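Long-range contact in DCN1-like protein 3 (Homo sapiens, PDB 4GBA), which contributes to cullin neddylation by helping transfer NEDD8 from N-terminally acetylated NEDD8-conjugating E2 enzymes to cullin-RBX complexes: residues Q6-R14 / F64-S75. Residues are numbered along the deposited sequence; the frame is centred on the assembly and turned at random.
Sequences QRLEELFRR and FFDGCKAISADS
Leu8 and Phe12 both hold CG anti to the backbone N (chi1 -161° for Leu8), which sends their side chains from helix 7-13 against the aromatic residues of helix 61-71. Leu8 lays its CG over one face of the Phe65 ring in a CH-pi contact, 4.2 Å from the centroid, while its CD1 reaches Cys68 CB at 3.8 Å and also touches Phe64. Phe65 in turn directs its edge at the face of Phe12 in an offset edge-to-face pair, with planes 68° apart. Phe64 lies obliquely against the same Phe12 ring, Phe12 CD1 to Phe64 CD2 being 3.6 Å, and meets Leu11 CD2 at its own edge; Ile23 adjoins both Phe12 and Phe64.

At the other end of the contact, the Arg7 chain bends at chi3 (-46°) to bring NH2 to Asp74 OD1 at 2.7 Å, a nearly straight bond on the syn side of the carboxylate, in the guanidinium plane. NE adds two weak bonds to the carboxylate oxygens. An asparagine in place of Asp74 would probably leave the Arg7 guanidinium without its countercharge here. Glu9 OE2 lies 3.3 Å from Phe65 CZ and pairs with Arg61. Within this DCUN1 domain, helix 7-13 is thus joined to helix 61-71 by buried, largely aromatic packing and to the turn before helix 76-89 by the Arg7-Asp74 salt bridge, whose one strong and two weak bonds probably limit rotation of the exposed guanidinium.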
ATOM      1  N   GLN A   6     -21.716 -20.956  -6.358  1.00 60.01           N
ATOM      2  CA  GLN A   6     -22.494 -20.984  -5.111  1.00 64.50           C
ATOM      3  C   GLN A   6     -21.620 -20.869  -3.866  1.00 58.75           C
ATOM      4  O   GLN A   6     -22.007 -20.227  -2.884  1.00 54.44           O
ATOM      5  CB  GLN A   6     -23.342 -22.261  -4.981  1.00 61.37           C
ATOM      6  CG  GLN A   6     -24.246 -22.238  -3.739  1.00 69.39           C
ATOM      7  CD  GLN A   6     -24.342 -23.584  -3.022  1.00 80.60           C
ATOM      8  OE1 GLN A   6     -24.808 -24.576  -3.596  1.00 84.45           O
ATOM      9  NE2 GLN A   6     -23.909 -23.621  -1.756  1.00 68.42           N
ATOM     10  N   ARG A   7     -20.460 -21.519  -3.887  1.00 49.62           N
ATOM     11  CA  ARG A   7     -19.575 -21.427  -2.739  1.00 49.20           C
ATOM     12  C   ARG A   7     -19.145 -19.971  -2.531  1.00 46.62           C
ATOM     13  O   ARG A   7     -18.994 -19.513  -1.396  1.00 44.09           O
ATOM     14  CB  ARG A   7     -18.378 -22.370  -2.885  1.00 43.36           C
ATOM     15  CG  ARG A   7     -18.771 -23.834  -2.911  1.00 39.82           C
ATOM     16  CD  ARG A   7     -17.695 -24.738  -2.334  1.00 35.19           C
ATOM     17  NE  ARG A   7     -16.363 -24.411  -2.829  1.00 36.71           N
ATOM     18  CZ  ARG A   7     -15.276 -25.115  -2.543  1.00 35.78           C
ATOM     19  NH1 ARG A   7     -15.384 -26.190  -1.778  1.00 40.23           N
ATOM     20  NH2 ARG A   7     -14.083 -24.746  -3.010  1.00 33.56           N
ATOM     21  N   LEU A   8     -18.985 -19.245  -3.636  1.00 46.57           N
ATOM     22  CA  LEU A   8     -18.569 -17.848  -3.583  1.00 47.81           C
ATOM     23  C   LEU A   8     -19.627 -16.983  -2.910  1.00 48.18           C
ATOM     24  O   LEU A   8     -19.310 -16.137  -2.073  1.00 45.06           O
ATOM     25  CB  LEU A   8     -18.246 -17.314  -4.976  1.00 41.17           C
ATOM     26  CG  LEU A   8     -17.393 -16.040  -4.994  1.00 42.70           C
ATOM     27  CD1 LEU A   8     -16.307 -16.123  -3.948  1.00 40.26           C
ATOM     28  CD2 LEU A   8     -16.785 -15.796  -6.373  1.00 41.75           C
ATOM     29  N   GLU A   9     -20.886 -17.208  -3.268  1.00 49.61           N
ATOM     30  CA  GLU A   9     -21.988 -16.517  -2.608  1.00 47.96           C
ATOM     31  C   GLU A   9     -22.034 -16.788  -1.103  1.00 49.48           C
ATOM     32  O   GLU A   9     -22.233 -15.867  -0.315  1.00 48.34           O
ATOM     33  CB  GLU A   9     -23.321 -16.909  -3.236  1.00 50.15           C
ATOM     34  CG  GLU A   9     -24.486 -16.125  -2.670  1.00 55.28           C
ATOM     35  CD  GLU A   9     -24.453 -14.662  -3.089  1.00 56.97           C
ATOM     36  OE1 GLU A   9     -24.827 -13.796  -2.263  1.00 60.46           O
ATOM     37  OE2 GLU A   9     -24.058 -14.384  -4.245  1.00 53.46           O
ATOM     38  N   GLU A  10     -21.871 -18.046  -0.695  1.00 48.28           N
ATOM     39  CA  GLU A  10     -21.852 -18.352   0.739  1.00 49.93           C
ATOM     40  C   GLU A  10     -20.640 -17.705   1.429  1.00 48.64           C
ATOM     41  O   GLU A  10     -20.737 -17.220   2.557  1.00 47.13           O
ATOM     42  CB  GLU A  10     -21.876 -19.865   0.994  1.00 47.60           C
ATOM     43  N   LEU A  11     -19.503 -17.699   0.740  1.00 45.64           N
ATOM     44  CA  LEU A  11     -18.292 -17.092   1.271  1.00 45.58           C
ATOM     45  C   LEU A  11     -18.483 -15.599   1.458  1.00 45.75           C
ATOM     46  O   LEU A  11     -18.175 -15.057   2.518  1.00 47.47           O
ATOM     47  CB  LEU A  11     -17.114 -17.341   0.341  1.00 44.86           C
ATOM     48  CG  LEU A  11     -15.765 -16.897   0.891  1.00 41.59           C
ATOM     49  CD1 LEU A  11     -15.470 -17.625   2.194  1.00 38.82           C
ATOM     50  CD2 LEU A  11     -14.685 -17.167  -0.145  1.00 40.24           C
ATOM     51  N   PHE A  12     -19.001 -14.936   0.431  1.00 43.04           N
ATOM     52  CA  PHE A  12     -19.296 -13.518   0.534  1.00 44.29           C
ATOM     53  C   PHE A  12     -20.253 -13.231   1.678  1.00 43.63           C
ATOM     54  O   PHE A  12     -20.027 -12.325   2.470  1.00 45.68           O
ATOM     55  CB  PHE A  12     -19.874 -12.965  -0.775  1.00 44.09           C
ATOM     56  CG  PHE A  12     -20.125 -11.472  -0.747  1.00 45.94           C
ATOM     57  CD1 PHE A  12     -19.063 -10.575  -0.699  1.00 41.18           C
ATOM     58  CD2 PHE A  12     -21.420 -10.968  -0.766  1.00 43.66           C
ATOM     59  CE1 PHE A  12     -19.290  -9.206  -0.677  1.00 39.52           C
ATOM     60  CE2 PHE A  12     -21.648  -9.602  -0.744  1.00 42.04           C
ATOM     61  CZ  PHE A  12     -20.581  -8.722  -0.701  1.00 39.43           C
ATOM     62  N   ARG A  13     -21.322 -14.011   1.753  1.00 48.61           N
ATOM     63  CA  ARG A  13     -22.386 -13.783   2.724  1.00 51.39           C
ATOM     64  C   ARG A  13     -21.891 -13.812   4.170  1.00 49.96           C
ATOM     65  O   ARG A  13     -22.487 -13.188   5.049  1.00 47.13           O
ATOM     66  CB  ARG A  13     -23.518 -14.805   2.535  1.00 53.61           C
ATOM     67  CG  ARG A  13     -24.463 -14.493   1.373  1.00 61.16           C
ATOM     68  CD  ARG A  13     -25.694 -13.715   1.841  1.00 74.94           C
ATOM     69  NE  ARG A  13     -26.288 -12.908   0.771  1.00 83.51           N
ATOM     70  CZ  ARG A  13     -27.408 -12.195   0.897  1.00 83.90           C
ATOM     71  NH1 ARG A  13     -28.075 -12.190   2.046  1.00 80.46           N
ATOM     72  NH2 ARG A  13     -27.866 -11.490  -0.132  1.00 83.10           N
ATOM     73  N   ARG A  14     -20.803 -14.525   4.429  1.00 45.97           N
ATOM     74  CA  ARG A  14     -20.390 -14.666   5.816  1.00 46.63           C
ATOM     75  C   ARG A  14     -19.540 -13.516   6.346  1.00 46.93           C
ATOM     76  O   ARG A  14     -19.335 -13.424   7.550  1.00 44.89           O
ATOM     77  CB  ARG A  14     -19.783 -16.048   6.113  1.00 47.14           C
ATOM     78  CG  ARG A  14     -18.332 -16.253   5.809  1.00 46.40           C
ATOM     79  CD  ARG A  14     -18.111 -17.746   5.532  1.00 49.29           C
ATOM     80  NE  ARG A  14     -16.912 -18.309   6.151  1.00 56.58           N
ATOM     81  CZ  ARG A  14     -16.235 -19.361   5.675  1.00 61.46           C
ATOM     82  NH1 ARG A  14     -16.617 -19.969   4.547  1.00 58.81           N
ATOM     83  NH2 ARG A  14     -15.159 -19.810   6.327  1.00 61.23           N
ATOM     84  N   PHE A  64     -15.259  -8.211  -4.646  1.00 38.56           N
ATOM     85  CA  PHE A  64     -15.033  -9.512  -4.061  1.00 38.50           C
ATOM     86  C   PHE A  64     -15.244 -10.615  -5.113  1.00 39.37           C
ATOM     87  O   PHE A  64     -14.389 -11.490  -5.305  1.00 35.47           O
ATOM     88  CB  PHE A  64     -15.930  -9.707  -2.835  1.00 35.46           C
ATOM     89  CG  PHE A  64     -15.562 -10.899  -2.014  1.00 39.14           C
ATOM     90  CD1 PHE A  64     -14.538 -10.824  -1.080  1.00 37.01           C
ATOM     91  CD2 PHE A  64     -16.223 -12.114  -2.191  1.00 42.30           C
ATOM     92  CE1 PHE A  64     -14.185 -11.938  -0.319  1.00 37.33           C
ATOM     93  CE2 PHE A  64     -15.878 -13.227  -1.434  1.00 42.36           C
ATOM     94  CZ  PHE A  64     -14.856 -13.132  -0.492  1.00 38.37           C
ATOM     95  N   PHE A  65     -16.373 -10.563  -5.806  1.00 37.34           N
ATOM     96  CA  PHE A  65     -16.647 -11.544  -6.853  1.00 39.16           C
ATOM     97  C   PHE A  65     -15.659 -11.496  -8.020  1.00 41.83           C
ATOM     98  O   PHE A  65     -15.140 -12.531  -8.439  1.00 43.97           O
ATOM     99  CB  PHE A  65     -18.084 -11.407  -7.354  1.00 43.13           C
ATOM    100  CG  PHE A  65     -19.079 -12.144  -6.511  1.00 44.86           C
ATOM    101  CD1 PHE A  65     -19.681 -13.306  -6.982  1.00 40.11           C
ATOM    102  CD2 PHE A  65     -19.388 -11.698  -5.232  1.00 39.42           C
ATOM    103  CE1 PHE A  65     -20.595 -13.996  -6.199  1.00 40.80           C
ATOM    104  CE2 PHE A  65     -20.295 -12.386  -4.443  1.00 42.01           C
ATOM    105  CZ  PHE A  65     -20.900 -13.534  -4.924  1.00 42.96           C
ATOM    106  N   ASP A  66     -15.404 -10.301  -8.547  1.00 40.48           N
ATOM    107  CA  ASP A  66     -14.447 -10.145  -9.641  1.00 39.92           C
ATOM    108  C   ASP A  66     -13.043 -10.543  -9.216  1.00 37.93           C
ATOM    109  O   ASP A  66     -12.287 -11.083 -10.016  0.81 41.62           O
ATOM    110  CB  ASP A  66     -14.403  -8.694 -10.130  1.00 41.82           C
ATOM    111  CG  ASP A  66     -15.535  -8.348 -11.076  0.78 41.24           C
ATOM    112  OD1 ASP A  66     -16.414  -9.199 -11.327  1.00 41.77           O
ATOM    113  OD2 ASP A  66     -15.544  -7.199 -11.561  1.00 50.04           O
ATOM    114  N   GLY A  67     -12.690 -10.241  -7.969  1.00 33.28           N
ATOM    115  CA  GLY A  67     -11.364 -10.523  -7.454  1.00 32.22           C
ATOM    116  C   GLY A  67     -11.157 -12.004  -7.171  1.00 38.85           C
ATOM    117  O   GLY A  67     -10.109 -12.578  -7.500  1.00 35.63           O
ATOM    118  N   CYS A  68     -12.153 -12.636  -6.556  1.00 39.08           N
ATOM    119  CA  CYS A  68     -12.102 -14.085  -6.371  1.00 40.27           C
ATOM    120  C   CYS A  68     -12.032 -14.813  -7.711  1.00 35.86           C
ATOM    121  O   CYS A  68     -11.148 -15.638  -7.911  1.00 34.12           O
ATOM    122  CB  CYS A  68     -13.253 -14.581  -5.508  1.00 37.99           C
ATOM    123  SG  CYS A  68     -13.040 -14.133  -3.762  1.00 38.67           S
ATOM    124  N   LYS A  69     -12.924 -14.479  -8.636  1.00 35.56           N
ATOM    125  CA  LYS A  69     -12.829 -15.012 -10.001  1.00 41.40           C
ATOM    126  C   LYS A  69     -11.451 -14.807 -10.632  1.00 37.45           C
ATOM    127  O   LYS A  69     -10.926 -15.700 -11.282  1.00 38.06           O
ATOM    128  CB  LYS A  69     -13.913 -14.417 -10.914  1.00 45.87           C
ATOM    129  CG  LYS A  69     -15.329 -14.897 -10.595  1.00 53.57           C
ATOM    130  CD  LYS A  69     -16.394 -14.102 -11.355  1.00 53.55           C
ATOM    131  CE  LYS A  69     -17.738 -14.195 -10.636  1.00 51.32           C
ATOM    132  NZ  LYS A  69     -18.712 -13.182 -11.130  1.00 59.35           N
ATOM    133  N   ALA A  70     -10.864 -13.631 -10.436  1.00 38.38           N
ATOM    134  CA  ALA A  70      -9.579 -13.305 -11.056  1.00 35.61           C
ATOM    135  C   ALA A  70      -8.453 -14.217 -10.585  1.00 35.75           C
ATOM    136  O   ALA A  70      -7.516 -14.492 -11.335  0.58 35.46           O
ATOM    137  CB  ALA A  70      -9.217 -11.834 -10.817  1.00 33.67           C
ATOM    138  N   ILE A  71      -8.538 -14.674  -9.339  1.00 35.28           N
ATOM    139  CA  ILE A  71      -7.505 -15.534  -8.777  1.00 35.00           C
ATOM    140  C   ILE A  71      -7.989 -16.985  -8.652  1.00 34.26           C
ATOM    141  O   ILE A  71      -7.301 -17.837  -8.094  1.00 33.43           O
ATOM    142  CB  ILE A  71      -7.000 -14.995  -7.430  1.00 32.73           C
ATOM    143  CG1 ILE A  71      -8.130 -15.005  -6.394  1.00 34.14           C
ATOM    144  CG2 ILE A  71      -6.445 -13.585  -7.627  1.00 33.74           C
ATOM    145  CD1 ILE A  71      -7.680 -14.744  -4.965  1.00 30.17           C
ATOM    146  N   SER A  72      -9.167 -17.251  -9.210  1.00 36.36           N
ATOM    147  CA  SER A  72      -9.751 -18.592  -9.240  1.00 37.14           C
ATOM    148  C   SER A  72      -9.854 -19.219  -7.860  1.00 35.81           C
ATOM    149  O   SER A  72      -9.251 -20.265  -7.581  1.00 34.21           O
ATOM    150  CB  SER A  72      -8.995 -19.508 -10.210  1.00 35.81           C
ATOM    151  OG  SER A  72      -9.240 -19.079 -11.534  1.00 35.68           O
ATOM    152  N   ALA A  73     -10.626 -18.559  -7.007  1.00 34.94           N
ATOM    153  CA  ALA A  73     -10.889 -19.054  -5.673  1.00 36.49           C
ATOM    154  C   ALA A  73     -12.340 -18.771  -5.354  1.00 36.34           C
ATOM    155  O   ALA A  73     -12.904 -17.756  -5.771  1.00 34.65           O
ATOM    156  CB  ALA A  73      -9.969 -18.389  -4.652  1.00 33.02           C
ATOM    157  N   ASP A  74     -12.952 -19.706  -4.642  1.00 34.00           N
ATOM    158  CA  ASP A  74     -14.281 -19.497  -4.093  1.00 36.90           C
ATOM    159  C   ASP A  74     -14.271 -19.921  -2.614  1.00 37.36           C
ATOM    160  O   ASP A  74     -15.315 -20.187  -2.009  1.00 37.78           O
ATOM    161  CB  ASP A  74     -15.338 -20.255  -4.897  1.00 35.06           C
ATOM    162  CG  ASP A  74     -15.127 -21.768  -4.871  1.00 36.33           C
ATOM    163  OD1 ASP A  74     -14.214 -22.259  -4.160  1.00 35.57           O
ATOM    164  OD2 ASP A  74     -15.907 -22.482  -5.542  1.00 44.06           O
ATOM    165  N   SER A  75     -13.076 -19.980  -2.037  1.00 33.65           N
ATOM    166  CA  SER A  75     -12.942 -20.436  -0.657  1.00 36.07           C
ATOM    167  C   SER A  75     -11.725 -19.835   0.033  1.00 33.83           C
ATOM    168  O   SER A  75     -10.772 -19.404  -0.624  1.00 34.51           O
ATOM    169  CB  SER A  75     -12.833 -21.961  -0.613  1.00 31.18           C
ATOM    170  OG  SER A  75     -11.500 -22.355  -0.892  1.00 30.70           O
TER